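Local coordinates for S-M checkpoint control protein rad4 (Schizosaccharomyces pombe, PDB 4BMD), which is essential for DNA replication and the S-M checkpoint, binding phosphorylated crb2 through its first two BRCT domains; this fragment holds the third and fourth, at residues H92-P97 / W178-I183; I112-F117 / A134-F139; E138-Q143 / T167-R172; I146-T151 / V174-L179. All blocks are in the same frame, centred on the assembly; numbering follows the deposited sequence. Where two conformers were deposited one is given.

Contact 1: H92-P97 / W178-I183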
# COMPACT_ATOMS: atom_id res chain seq x y z
N HIS A 92 2.13 -8.89 -1.40
CA HIS A 92 1.75 -7.71 -0.62
C HIS A 92 0.54 -6.99 -1.22
O HIS A 92 0.50 -6.72 -2.42
CB HIS A 92 2.93 -6.75 -0.47
CG HIS A 92 2.79 -5.81 0.69
ND1 HIS A 92 2.01 -4.68 0.64
CD2 HIS A 92 3.33 -5.84 1.93
CE1 HIS A 92 2.07 -4.05 1.80
NE2 HIS A 92 2.87 -4.74 2.60
N ALA A 93 -0.43 -6.67 -0.37
CA ALA A 93 -1.69 -6.09 -0.81
C ALA A 93 -1.55 -4.71 -1.44
O ALA A 93 -2.39 -4.30 -2.25
CB ALA A 93 -2.68 -6.05 0.35
N LEU A 94 -0.50 -3.99 -1.07
CA LEU A 94 -0.29 -2.64 -1.58
C LEU A 94 0.45 -2.63 -2.91
O LEU A 94 0.56 -1.59 -3.56
CB LEU A 94 0.46 -1.78 -0.55
CG LEU A 94 -0.28 -1.50 0.76
CD1 LEU A 94 0.58 -0.66 1.69
CD2 LEU A 94 -1.61 -0.81 0.49
N ALA A 95 0.97 -3.78 -3.32
CA ALA A 95 1.71 -3.89 -4.57
C ALA A 95 0.77 -4.15 -5.74
O ALA A 95 1.19 -4.14 -6.90
CB ALA A 95 2.76 -4.99 -4.47
N LYS A 96 -0.50 -4.37 -5.44
CA LYS A 96 -1.53 -4.54 -6.45
C LYS A 96 -2.45 -3.33 -6.45
O LYS A 96 -2.46 -2.57 -5.48
CB LYS A 96 -2.35 -5.80 -6.17
CG LYS A 96 -1.63 -7.10 -6.48
CD LYS A 96 -2.52 -8.30 -6.18
CE LYS A 96 -2.91 -8.34 -4.71
NZ LYS A 96 -1.72 -8.45 -3.82
N PRO A 97 -3.20 -3.13 -7.55
CA PRO A 97 -4.23 -2.08 -7.55
C PRO A 97 -5.21 -2.31 -6.41
O PRO A 97 -5.75 -3.41 -6.29
CB PRO A 97 -4.92 -2.29 -8.90
CG PRO A 97 -3.87 -2.88 -9.77
CD PRO A 97 -3.06 -3.76 -8.87
N TRP A 178 -7.19 -5.76 10.14
CA TRP A 178 -8.42 -5.03 9.84
C TRP A 178 -8.29 -4.20 8.56
O TRP A 178 -9.19 -4.20 7.72
CB TRP A 178 -8.78 -4.13 11.02
CG TRP A 178 -9.82 -3.10 10.70
CD1 TRP A 178 -11.17 -3.30 10.59
CD2 TRP A 178 -9.61 -1.70 10.47
NE1 TRP A 178 -11.80 -2.12 10.30
CE2 TRP A 178 -10.87 -1.12 10.22
CE3 TRP A 178 -8.47 -0.89 10.45
CZ2 TRP A 178 -11.02 0.24 9.95
CZ3 TRP A 178 -8.63 0.46 10.18
CH2 TRP A 178 -9.89 1.01 9.94
N LEU A 179 -7.16 -3.51 8.42
CA LEU A 179 -6.94 -2.68 7.24
C LEU A 179 -6.65 -3.51 6.00
O LEU A 179 -7.14 -3.19 4.91
CB LEU A 179 -5.81 -1.68 7.48
CG LEU A 179 -5.49 -0.78 6.28
CD1 LEU A 179 -6.71 0.05 5.90
CD2 LEU A 179 -4.30 0.10 6.56
N TRP A 180 -5.86 -4.57 6.15
CA TRP A 180 -5.57 -5.45 5.03
C TRP A 180 -6.85 -6.10 4.50
O TRP A 180 -7.01 -6.28 3.30
CB TRP A 180 -4.55 -6.53 5.40
CG TRP A 180 -3.20 -6.03 5.85
CD1 TRP A 180 -2.48 -6.48 6.92
CD2 TRP A 180 -2.40 -5.01 5.24
NE1 TRP A 180 -1.29 -5.80 7.02
CE2 TRP A 180 -1.22 -4.89 6.00
CE3 TRP A 180 -2.57 -4.17 4.12
CZ2 TRP A 180 -0.22 -3.97 5.68
CZ3 TRP A 180 -1.57 -3.27 3.81
CH2 TRP A 180 -0.41 -3.17 4.59
N ASN A 181 -7.75 -6.44 5.42
CA ASN A 181 -9.04 -7.02 5.04
C ASN A 181 -9.88 -6.05 4.23
O ASN A 181 -10.57 -6.45 3.29
CB ASN A 181 -9.81 -7.48 6.28
CG ASN A 181 -9.15 -8.65 6.98
OD1 ASN A 181 -8.43 -9.44 6.36
ND2 ASN A 181 -9.38 -8.77 8.28
N ILE A 182 -9.83 -4.77 4.59
CA ILE A 182 -10.55 -3.74 3.86
C ILE A 182 -9.95 -3.56 2.46
O ILE A 182 -10.68 -3.49 1.47
CB ILE A 182 -10.53 -2.39 4.61
CG1 ILE A 182 -11.31 -2.52 5.92
CG2 ILE A 182 -11.12 -1.28 3.75
CD1 ILE A 182 -11.41 -1.22 6.70
N ILE A 183 -8.63 -3.48 2.40
CA ILE A 183 -7.91 -3.33 1.14
C ILE A 183 -8.18 -4.49 0.19
O ILE A 183 -8.51 -4.29 -0.98
CB ILE A 183 -6.39 -3.22 1.37
CG1 ILE A 183 -6.06 -1.93 2.11
CG2 ILE A 183 -5.64 -3.27 0.05
CD1 ILE A 183 -6.41 -0.68 1.35
O HOH W 1 -7.34 -5.48 -3.98
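W180, on helix 177-185, meets H92, A93 and L94 with its six-membered ring. CH2 lies 3.8 Å from CE1 of H92; the two rings meet obliquely, planes at 80° and centroids 5.3 Å apart. L94 comes to the indole rim instead: CG sits 3.8 Å from W180 CZ3, and CD1 touches CZ3 and CH2 in the ring plane. Beside them A93 CB packs on I183 CG2 at 4.1 Å, one helical turn after W180's level.

H92 is positioned from within its own segment. With CG anti to the backbone N (chi1 -159°), the imidazole folds back so that ND1 accepts the L94 N-H at 3.1 Å. Substituting an alanine for H92 would probably leave L94 N without this acceptor and uncover part of the W180 ring. Further out, N73 binds the backbone of L94 and A95, while L94 also packs on W75 and on A128 of helix 119-131. A MES molecule, probably from the crystallisation liquor, accepts a bond from A93 N close to W180. With no direct hydrogen bond across it, this junction of BRCT 3 and BRCT 4 rests on apolar and aromatic surface.

Contact 2: I112-F117 / A134-F139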
# COMPACT_ATOMS: atom_id res chain seq x y z
N ILE A 112 -5.35 8.72 12.01
CA ILE A 112 -4.67 7.46 12.28
C ILE A 112 -3.18 7.64 12.54
O ILE A 112 -2.48 8.34 11.81
CB ILE A 112 -4.85 6.47 11.11
CG1 ILE A 112 -6.33 6.35 10.73
CG2 ILE A 112 -4.28 5.10 11.46
CD1 ILE A 112 -6.60 5.39 9.59
N HIS A 113 -2.69 6.98 13.59
CA HIS A 113 -1.26 6.92 13.87
C HIS A 113 -0.77 5.48 13.75
O HIS A 113 -1.42 4.56 14.25
CB HIS A 113 -0.94 7.47 15.25
CG HIS A 113 0.51 7.34 15.63
ND1 HIS A 113 1.51 8.01 14.97
CD2 HIS A 113 1.11 6.61 16.59
CE1 HIS A 113 2.68 7.70 15.51
NE2 HIS A 113 2.46 6.85 16.50
N LEU A 114 0.37 5.29 13.10
CA LEU A 114 0.89 3.95 12.83
C LEU A 114 2.04 3.59 13.77
O LEU A 114 2.88 4.43 14.09
CB LEU A 114 1.37 3.86 11.38
CG LEU A 114 0.39 4.34 10.31
CD1 LEU A 114 1.04 4.32 8.93
CD2 LEU A 114 -0.87 3.50 10.32
N THR A 115 2.07 2.34 14.21
CA THR A 115 3.15 1.85 15.06
C THR A 115 3.54 0.42 14.71
O THR A 115 2.68 -0.43 14.47
CB THR A 115 2.78 1.96 16.56
OG1 THR A 115 3.87 1.46 17.36
CG2 THR A 115 1.52 1.16 16.87
N GLY A 116 4.84 0.16 14.66
CA GLY A 116 5.34 -1.17 14.35
C GLY A 116 5.74 -1.34 12.89
O GLY A 116 6.23 -2.40 12.50
N PHE A 117 5.54 -0.30 12.09
CA PHE A 117 5.89 -0.34 10.67
C PHE A 117 7.22 0.38 10.43
O PHE A 117 7.50 1.40 11.06
CB PHE A 117 4.79 0.30 9.82
CG PHE A 117 3.44 -0.34 10.00
CD1 PHE A 117 3.09 -1.46 9.26
CD2 PHE A 117 2.53 0.18 10.90
CE1 PHE A 117 1.85 -2.05 9.42
CE2 PHE A 117 1.29 -0.41 11.07
CZ PHE A 117 0.95 -1.52 10.32
N ALA A 134 -8.09 9.10 4.67
CA ALA A 134 -7.73 9.26 6.07
C ALA A 134 -6.60 10.26 6.26
O ALA A 134 -5.92 10.63 5.31
CB ALA A 134 -7.35 7.91 6.67
N VAL A 135 -6.42 10.71 7.50
CA VAL A 135 -5.32 11.60 7.83
C VAL A 135 -4.32 10.88 8.73
O VAL A 135 -4.63 10.51 9.86
CB VAL A 135 -5.82 12.87 8.55
CG1 VAL A 135 -4.64 13.71 9.01
CG2 VAL A 135 -6.74 13.67 7.65
N VAL A 136 -3.11 10.69 8.21
CA VAL A 136 -2.07 10.00 8.96
C VAL A 136 -1.23 10.97 9.78
O VAL A 136 -0.68 11.94 9.25
CB VAL A 136 -1.14 9.20 8.02
CG1 VAL A 136 -0.11 8.43 8.83
CG2 VAL A 136 -1.96 8.26 7.16
N HIS A 137 -1.14 10.71 11.08
CA HIS A 137 -0.38 11.57 11.98
C HIS A 137 0.98 10.97 12.33
O HIS A 137 1.08 9.78 12.62
CB HIS A 137 -1.18 11.84 13.26
CG HIS A 137 -2.29 12.84 13.07
ND1 HIS A 137 -2.25 14.10 13.63
CD2 HIS A 137 -3.45 12.76 12.38
CE1 HIS A 137 -3.35 14.75 13.29
NE2 HIS A 137 -4.09 13.96 12.54
N GLU A 138 2.01 11.80 12.30
CA GLU A 138 3.37 11.35 12.58
C GLU A 138 3.56 10.98 14.04
O GLU A 138 4.46 10.21 14.38
CB GLU A 138 4.38 12.42 12.17
CG GLU A 138 4.43 12.70 10.68
CD GLU A 138 4.96 11.52 9.88
OE1 GLU A 138 5.68 10.68 10.46
OE2 GLU A 138 4.67 11.44 8.67
N PHE A 139 2.71 11.52 14.91
CA PHE A 139 2.83 11.25 16.34
C PHE A 139 1.52 10.83 16.98
O PHE A 139 0.44 11.18 16.50
CB PHE A 139 3.39 12.48 17.07
CG PHE A 139 4.74 12.91 16.58
CD1 PHE A 139 5.89 12.36 17.10
CD2 PHE A 139 4.85 13.87 15.58
CE1 PHE A 139 7.14 12.75 16.65
CE2 PHE A 139 6.10 14.27 15.13
CZ PHE A 139 7.24 13.71 15.66
O HOH W 2 1.79 7.25 11.53
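I112 and V136 pair in parallel, and two backbone hydrogen bonds hold them: I112 N gives to V135 O at 2.9 Å, and H137 N gives to I112 O at 2.8 Å, both nearly straight. V136 CA also points its hydrogen at I112 O. Beyond this bridge the strands diverge, their axes inclined at 48°, and polar groups take over from regular pairing.

H113 carries that task. Its CG is anti to the backbone N (chi1 176°), which carries the ring across to the H137 carbonyl, where ND1 donates to H137 O at 3.0 Å, a bond almost straight and in the imidazole plane but approaching from above the carbonyl plane. Water 2 donates to the same oxygen at 2.8 Å and accepts from L114 N, joining the strands where they part. F139 C lies over one face of the imidazole, and NE2 is hydrogen-bonded to K162. A leucine replacing H113 is likely to leave H137 O with one donor fewer and K162 without its ring partner.

Apolar contacts gather on the other side of the sheet, with I112 CD1 against A134 CB at 3.9 Å and L114 CD1 near V136 CG1; L129 of helix 119-131 covers L114 and V136. Strand, helix 119-131 and strand thus form the first beta-alpha-beta unit of this BRCT fold, with 135-137 outermost in the sheet.

Contact 3: E138-Q143 / T167-R172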
# COMPACT_ATOMS: atom_id res chain seq x y z
N GLU A 138 2.01 11.80 12.30
CA GLU A 138 3.37 11.35 12.58
C GLU A 138 3.56 10.98 14.04
O GLU A 138 4.46 10.21 14.38
CB GLU A 138 4.38 12.42 12.17
CG GLU A 138 4.43 12.70 10.68
CD GLU A 138 4.96 11.52 9.88
OE1 GLU A 138 5.68 10.68 10.46
OE2 GLU A 138 4.67 11.44 8.67
N PHE A 139 2.71 11.52 14.91
CA PHE A 139 2.83 11.25 16.34
C PHE A 139 1.52 10.83 16.98
O PHE A 139 0.44 11.18 16.50
CB PHE A 139 3.39 12.48 17.07
CG PHE A 139 4.74 12.91 16.58
CD1 PHE A 139 5.89 12.36 17.10
CD2 PHE A 139 4.85 13.87 15.58
CE1 PHE A 139 7.14 12.75 16.65
CE2 PHE A 139 6.10 14.27 15.13
CZ PHE A 139 7.24 13.71 15.66
N LEU A 140 1.62 10.06 18.06
CA LEU A 140 0.45 9.67 18.83
C LEU A 140 -0.05 10.84 19.66
O LEU A 140 0.72 11.47 20.39
CB LEU A 140 0.78 8.48 19.74
CG LEU A 140 -0.35 8.07 20.68
CD1 LEU A 140 -1.54 7.55 19.90
CD2 LEU A 140 0.14 7.04 21.69
N GLY A 141 -1.34 11.13 19.55
CA GLY A 141 -1.95 12.19 20.33
C GLY A 141 -3.21 11.70 21.03
O GLY A 141 -3.71 10.63 20.72
N VAL A 142 -3.71 12.50 21.96
CA VAL A 142 -4.93 12.16 22.68
C VAL A 142 -6.12 12.09 21.73
O VAL A 142 -7.01 11.25 21.89
CB VAL A 142 -5.21 13.19 23.80
CG1 VAL A 142 -6.53 12.88 24.50
CG2 VAL A 142 -4.07 13.20 24.81
N GLN A 143 -6.11 12.95 20.71
CA GLN A 143 -7.24 13.04 19.79
C GLN A 143 -7.04 12.26 18.49
O GLN A 143 -7.38 12.75 17.41
CB GLN A 143 -7.55 14.51 19.47
CG GLN A 143 -8.04 15.30 20.67
CD GLN A 143 -8.43 16.72 20.30
OE1 GLN A 143 -8.27 17.14 19.15
NE2 GLN A 143 -8.94 17.47 21.27
N THR A 167 -4.78 3.33 25.16
CA THR A 167 -5.80 2.73 26.01
C THR A 167 -6.30 3.73 27.05
O THR A 167 -7.51 3.86 27.27
CB THR A 167 -5.27 1.47 26.72
OG1 THR A 167 -4.91 0.49 25.73
CG2 THR A 167 -6.34 0.88 27.63
N GLU A 168 -5.37 4.46 27.67
CA GLU A 168 -5.72 5.47 28.65
C GLU A 168 -6.46 6.64 28.02
O GLU A 168 -7.40 7.19 28.60
CB GLU A 168 -4.47 5.99 29.37
CG GLU A 168 -3.71 4.93 30.15
CD GLU A 168 -2.46 5.49 30.80
OE1 GLU A 168 -2.34 6.73 30.90
OE2 GLU A 168 -1.59 4.69 31.21
N TRP A 169 -6.04 7.02 26.82
CA TRP A 169 -6.59 8.19 26.14
C TRP A 169 -7.81 7.84 25.29
O TRP A 169 -8.29 8.67 24.52
CB TRP A 169 -5.52 8.86 25.28
CG TRP A 169 -4.32 9.29 26.06
CD1 TRP A 169 -4.25 9.50 27.40
CD2 TRP A 169 -3.01 9.54 25.54
NE1 TRP A 169 -2.98 9.88 27.75
CE2 TRP A 169 -2.20 9.92 26.63
CE3 TRP A 169 -2.44 9.50 24.26
CZ2 TRP A 169 -0.85 10.24 26.48
CZ3 TRP A 169 -1.10 9.82 24.12
CH2 TRP A 169 -0.32 10.19 25.22
N ASN A 170 -8.30 6.61 25.45
CA ASN A 170 -9.45 6.12 24.70
C ASN A 170 -9.26 6.21 23.19
O ASN A 170 -10.20 6.46 22.44
CB ASN A 170 -10.74 6.83 25.13
CG ASN A 170 -11.99 6.08 24.70
OD1 ASN A 170 -12.02 4.85 24.69
ND2 ASN A 170 -13.02 6.83 24.32
N VAL A 171 -8.03 6.01 22.74
CA VAL A 171 -7.75 5.89 21.32
C VAL A 171 -7.91 4.43 20.93
O VAL A 171 -7.38 3.53 21.59
CB VAL A 171 -6.33 6.37 20.97
CG1 VAL A 171 -6.04 6.17 19.49
CG2 VAL A 171 -6.15 7.83 21.36
N ARG A 172 -8.66 4.18 19.86
CA ARG A 172 -8.95 2.82 19.43
C ARG A 172 -7.69 2.11 18.95
O ARG A 172 -7.02 2.56 18.02
CB ARG A 172 -10.01 2.82 18.32
CG ARG A 172 -10.66 1.47 18.08
CD ARG A 172 -11.38 0.98 19.34
NE ARG A 172 -12.43 1.90 19.76
O HOH W 3 -9.32 9.92 22.56
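V142 O lies 2.7 Å from water 3, which is also close to W169 O and has more acceptors around it than protons to give; it sits between the two backbones where no direct hydrogen bond joins them. Most of the packing is on the indole of W169. V142 brings one methyl over a face of it: CG2 stands 4.1 Å from the centroid of the five-membered ring and 19° off its normal, a CH-pi contact. That methyl is placed by the valine torsion, which sets CG2 anti to the carbonyl carbon and CG1 anti to the backbone N (chi1 177°). L140 arrives obliquely at the six-membered ring, CD2 3.9 Å from CZ3, and G141 O lies near CE3.

V171 turns its CG2 to the loop carbonyls, 3.6 Å from V142 O and 3.8 Å from G141 O. Outside the contact, H165 stacks with W169, and L140 also rests on H165 and K162, so the loop lies along the end of helix 157-168. W169 is the first residue to leave that helix. N170, with positive phi, is the C-prime residue of the Schellman motif by which the helix ends before strand 172-175 of BRCT 4.

Contact 4: I146-T151 / V174-L179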
# COMPACT_ATOMS: atom_id res chain seq x y z
N ILE A 146 -7.60 6.30 15.65
CA ILE A 146 -7.11 4.93 15.59
C ILE A 146 -5.60 4.85 15.79
O ILE A 146 -4.85 5.60 15.17
CB ILE A 146 -7.43 4.29 14.22
CG1 ILE A 146 -8.94 4.14 14.02
CG2 ILE A 146 -6.75 2.94 14.07
CD1 ILE A 146 -9.33 3.70 12.63
N LEU A 147 -5.17 3.94 16.65
CA LEU A 147 -3.77 3.53 16.69
C LEU A 147 -3.64 2.21 15.95
O LEU A 147 -4.06 1.17 16.46
CB LEU A 147 -3.28 3.37 18.13
CG LEU A 147 -1.85 2.84 18.25
CD1 LEU A 147 -0.85 3.85 17.70
CD2 LEU A 147 -1.51 2.47 19.69
N LEU A 148 -3.09 2.26 14.75
CA LEU A 148 -2.97 1.07 13.91
C LEU A 148 -1.67 0.32 14.20
O LEU A 148 -0.58 0.83 13.96
CB LEU A 148 -3.07 1.43 12.43
CG LEU A 148 -3.37 0.27 11.49
CD1 LEU A 148 -4.73 -0.33 11.80
CD2 LEU A 148 -3.30 0.71 10.04
N VAL A 149 -1.80 -0.90 14.71
CA VAL A 149 -0.66 -1.67 15.17
C VAL A 149 -0.24 -2.77 14.20
O VAL A 149 -1.08 -3.54 13.72
CB VAL A 149 -0.95 -2.31 16.54
CG1 VAL A 149 0.27 -3.08 17.05
CG2 VAL A 149 -1.37 -1.25 17.54
N ASN A 150 1.05 -2.84 13.90
CA ASN A 150 1.59 -3.90 13.06
C ASN A 150 1.78 -5.18 13.86
O ASN A 150 2.77 -5.34 14.57
CB ASN A 150 2.92 -3.48 12.43
CG ASN A 150 3.46 -4.51 11.46
OD1 ASN A 150 2.75 -5.41 11.02
ND2 ASN A 150 4.74 -4.37 11.10
N THR A 151 0.83 -6.10 13.73
CA THR A 151 0.87 -7.35 14.49
C THR A 151 1.67 -8.44 13.79
O THR A 151 1.74 -9.57 14.26
CB THR A 151 -0.55 -7.86 14.79
OG1 THR A 151 -1.29 -7.98 13.56
CG2 THR A 151 -1.28 -6.91 15.72
N VAL A 174 -6.16 -0.91 17.08
CA VAL A 174 -6.62 -1.85 16.07
C VAL A 174 -5.47 -2.58 15.38
O VAL A 174 -4.50 -1.95 14.95
CB VAL A 174 -7.46 -1.13 14.99
CG1 VAL A 174 -7.97 -2.12 13.95
CG2 VAL A 174 -8.62 -0.38 15.63
N GLY A 175 -5.57 -3.90 15.28
CA GLY A 175 -4.60 -4.69 14.54
C GLY A 175 -4.67 -4.38 13.06
O GLY A 175 -5.74 -4.09 12.53
N VAL A 176 -3.53 -4.46 12.38
CA VAL A 176 -3.43 -4.07 10.98
C VAL A 176 -4.24 -4.97 10.05
O VAL A 176 -4.64 -4.55 8.96
CB VAL A 176 -1.96 -4.00 10.51
CG1 VAL A 176 -1.36 -5.40 10.43
CG2 VAL A 176 -1.84 -3.28 9.17
N ALA A 177 -4.50 -6.20 10.48
CA ALA A 177 -5.27 -7.15 9.68
C ALA A 177 -6.61 -6.57 9.26
O ALA A 177 -7.10 -6.83 8.16
CB ALA A 177 -5.48 -8.45 10.44
N TRP A 178 -7.19 -5.76 10.14
CA TRP A 178 -8.42 -5.03 9.84
C TRP A 178 -8.29 -4.20 8.56
O TRP A 178 -9.19 -4.20 7.72
CB TRP A 178 -8.78 -4.13 11.02
CG TRP A 178 -9.82 -3.10 10.70
CD1 TRP A 178 -11.17 -3.30 10.59
CD2 TRP A 178 -9.61 -1.70 10.47
NE1 TRP A 178 -11.80 -2.12 10.30
CE2 TRP A 178 -10.87 -1.12 10.22
CE3 TRP A 178 -8.47 -0.89 10.45
CZ2 TRP A 178 -11.02 0.24 9.95
CZ3 TRP A 178 -8.63 0.46 10.18
CH2 TRP A 178 -9.89 1.01 9.94
N LEU A 179 -7.16 -3.51 8.42
CA LEU A 179 -6.94 -2.68 7.24
C LEU A 179 -6.65 -3.51 6.00
O LEU A 179 -7.14 -3.19 4.91
CB LEU A 179 -5.81 -1.68 7.48
CG LEU A 179 -5.49 -0.78 6.28
CD1 LEU A 179 -6.71 0.05 5.90
CD2 LEU A 179 -4.30 0.10 6.56
O HOH W 4 -3.76 -7.51 13.05
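L148 and V174 lie on neighbouring parallel strands joined by helix 157-168, a beta-alpha-beta crossover of the BRCT fold. The L148 side chain leaves with CG anti to the backbone N (chi1 -163°), which carries it across V174 toward helix 177-185. CB is still 4.5 Å from V174 O. CG then forks: CD1 comes to 3.5 Å from V174 O and reaches the edge of the W178 indole at CE3, near the ring plane, whereas CD2 meets L179 CD2 at 3.7 Å, the two leucines crossing at about a right angle. L179 is backed by L125 and L129 of helix 119-131. I146 and W178 come at each other from opposite directions, I146 CD1 3.8 Å from W178 CH2; the indole nitrogen of W178 is itself tied to I189 O.

The backbones are paired by nearly straight bonds, V174 N to L147 O and V149 N to V174 O (2.9 Å). The next, V176 N to V149 O, is weak and bent as the chain turns from strand into helix. There V176 CB closes on V149 O, and G175 passes beside T151 CG2. Water 4 spans this turn, 2.6 Å from T151 OG1 and accepting the A177 N-H at 3.0 Å.

Contacts 2, 3 and 4 lie within BRCT 4, whereas contact 1 ties the loop after helix 74-82 to that domain's helix 177-185. Contacts 2 and 4 serve one parallel sheet ordered 135-137, 111-115, 146-149, 172-175: each adds an edge strand to the central pair, their centres 10 Å apart, and a probable backbone hydrogen bond from L148 N to H113 O joins them. Contact 3, farthest from contact 1 at 24 Å between centres, begins on E138 and F139, where contact 2 ends. Contact 2 closes before contact 4 opens, contact 3 interleaves with contact 4, and contacts 2 and 3 nest inside contact 1. Helix 177-185 therefore links the sheet's core to the junction between the two domains.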